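Local structure of endo-1,4-beta-mannanase (Eisenia fetida, 5Y6T) at residues A[25-30]-A[343-348]. The protein probably hydrolyses internal beta-1,4-mannosidic linkages of mannan polysaccharides, as an endo-mannanase of glycoside hydrolase family 5. Residues are numbered along the deposited sequence; the frame is centred on the assembly and turned at random.
Sequences SGMNIA and QGLNHL
Ser25 meets Leu345 and Leu348 where the first barrel strand, 20-28, of the GH5 (beta/alpha)8 fold is covered from outside by the last helix of the chain, 338-348. The axes of strand 25-28 and helix 343-348 run nearly antiparallel (164°) and approach to 8.4 Å, and the contact is wholly buried. The Ser25 side chain heads for the helix: with OG anti to the backbone N (chi1 178°), the hydroxyl lies against two leucine methyls, Leu345 CD2 at 3.5 Å and Leu348 CD1 at 3.7 Å. Among these apolar neighbours Ser25 OG donates to a water 2.8 Å away, and that water donates to Leu345 O at 2.7 Å, so a water relay ties the strand to the helix backbone. Phe312 of helix 308-317 also packs on Ser25 and Leu345. At Gly26, Leu345 CD2 lies against the strand backbone, 3.6 Å from Gly26 N; the strand itself is held between 65-72 and 322-325, its parallel neighbours in the barrel. Met27 reaches the helix by its far end: the chain is extended beyond CG and crosses the Leu345 side chain at a slant, while Ile58 of helix 42-60 and Ala328 also touch it. The fork of Leu345 thus spans three consecutive strand residues, CD2 lying against Ser25 OG and Gly26 N and CD1 meeting the terminal methyl Met27 CE at 3.7 Å.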
loop_
_atom_site.group_PDB
_atom_site.type_symbol
_atom_site.label_atom_id
_atom_site.label_comp_id
_atom_site.label_asym_id
_atom_site.label_seq_id
_atom_site.Cartn_x
_atom_site.Cartn_y
_atom_site.Cartn_z
ATOM N N SER A 25 -1.334 11.089 -6.977
ATOM C CA SER A 25 -2.761 11.256 -7.093
ATOM C C SER A 25 -3.348 10.177 -7.975
ATOM O O SER A 25 -2.924 10.044 -9.081
ATOM C CB SER A 25 -3.107 12.617 -7.679
ATOM O OG SER A 25 -4.487 12.808 -7.852
ATOM N N GLY A 26 -4.222 9.341 -7.450
ATOM C CA GLY A 26 -4.684 8.226 -8.224
ATOM C C GLY A 26 -5.705 7.385 -7.519
ATOM O O GLY A 26 -6.434 7.884 -6.680
ATOM N N MET A 27 -5.849 6.153 -7.970
ATOM C CA MET A 27 -6.846 5.241 -7.396
ATOM C C MET A 27 -6.231 3.942 -6.994
ATOM O O MET A 27 -5.310 3.440 -7.663
ATOM C CB MET A 27 -7.969 4.941 -8.437
ATOM C CG MET A 27 -8.652 6.176 -8.966
ATOM S SD MET A 27 -10.083 5.640 -9.986
ATOM C CE MET A 27 -10.441 7.127 -10.912
ATOM N N ASN A 28 -6.792 3.366 -5.936
ATOM C CA ASN A 28 -6.645 1.975 -5.733
ATOM C C ASN A 28 -7.415 1.284 -6.856
ATOM O O ASN A 28 -8.550 1.690 -7.131
ATOM C CB ASN A 28 -7.261 1.538 -4.415
ATOM C CG ASN A 28 -6.470 1.965 -3.221
ATOM O OD1 ASN A 28 -5.652 1.204 -2.739
ATOM N ND2 ASN A 28 -6.783 3.145 -2.691
ATOM N N ILE A 29 -6.820 0.270 -7.459
ATOM C CA ILE A 29 -7.575 -0.540 -8.495
ATOM C C ILE A 29 -8.800 -1.207 -7.816
ATOM O O ILE A 29 -9.901 -1.024 -8.337
ATOM C CB ILE A 29 -6.723 -1.440 -9.375
ATOM C CG1 ILE A 29 -5.634 -0.603 -10.032
ATOM C CG2 ILE A 29 -7.546 -2.153 -10.428
ATOM C CD1 ILE A 29 -6.120 0.629 -10.734
ATOM N N ALA A 30 -8.675 -1.905 -6.697
ATOM C CA ALA A 30 -7.438 -2.538 -6.188
ATOM C C ALA A 30 -7.149 -3.905 -6.844
ATOM O O ALA A 30 -6.073 -4.485 -6.680
ATOM C CB ALA A 30 -7.482 -2.679 -4.708
ATOM N N GLN A 343 -13.446 12.667 -10.627
ATOM C CA GLN A 343 -13.608 14.128 -10.328
ATOM C C GLN A 343 -12.479 14.615 -9.438
ATOM O O GLN A 343 -11.994 15.738 -9.544
ATOM C CB GLN A 343 -14.954 14.442 -9.715
ATOM C CG GLN A 343 -16.137 14.062 -10.592
ATOM C CD GLN A 343 -17.441 14.362 -9.816
ATOM O OE1 GLN A 343 -17.737 13.746 -8.813
ATOM N NE2 GLN A 343 -18.137 15.377 -10.239
ATOM N N GLY A 344 -12.064 13.792 -8.496
ATOM C CA GLY A 344 -10.928 14.182 -7.685
ATOM C C GLY A 344 -9.637 14.224 -8.399
ATOM O O GLY A 344 -8.865 15.118 -8.131
ATOM N N LEU A 345 -9.396 13.250 -9.295
ATOM C CA LEU A 345 -8.207 13.294 -10.124
ATOM C C LEU A 345 -8.222 14.560 -10.969
ATOM O O LEU A 345 -7.224 15.263 -11.080
ATOM C CB LEU A 345 -8.073 12.069 -10.995
ATOM C CG LEU A 345 -8.068 10.733 -10.234
ATOM C CD1 LEU A 345 -7.799 9.664 -11.260
ATOM C CD2 LEU A 345 -7.024 10.766 -9.144
ATOM N N ASN A 346 -9.387 14.853 -11.566
ATOM C CA ASN A 346 -9.492 16.049 -12.376
ATOM C C ASN A 346 -9.091 17.297 -11.617
ATOM O O ASN A 346 -8.380 18.162 -12.123
ATOM C CB ASN A 346 -10.905 16.308 -12.892
ATOM C CG ASN A 346 -11.513 15.234 -13.809
ATOM O OD1 ASN A 346 -12.754 15.211 -13.890
ATOM N ND2 ASN A 346 -10.742 14.365 -14.439
ATOM N N HIS A 347 -9.550 17.391 -10.390
ATOM C CA HIS A 347 -9.268 18.555 -9.557
ATOM C C HIS A 347 -7.779 18.839 -9.335
ATOM O O HIS A 347 -7.355 20.007 -9.294
ATOM C CB HIS A 347 -9.957 18.395 -8.230
ATOM C CG HIS A 347 -9.674 19.507 -7.270
ATOM N ND1 HIS A 347 -10.093 20.802 -7.476
ATOM C CD2 HIS A 347 -8.978 19.512 -6.099
ATOM C CE1 HIS A 347 -9.684 21.563 -6.471
ATOM N NE2 HIS A 347 -8.988 20.811 -5.627
ATOM N N LEU A 348 -6.962 17.801 -9.197
ATOM C CA LEU A 348 -5.508 17.986 -8.987
ATOM C C LEU A 348 -4.686 18.134 -10.242
ATOM O O LEU A 348 -3.514 18.501 -10.188
ATOM C CB LEU A 348 -4.885 16.901 -8.098
ATOM C CG LEU A 348 -5.517 16.898 -6.704
ATOM C CD1 LEU A 348 -4.801 15.871 -5.873
ATOM C CD2 LEU A 348 -5.467 18.255 -6.000
HETATM O O HOH W 1 -4.842 14.153 -10.274
#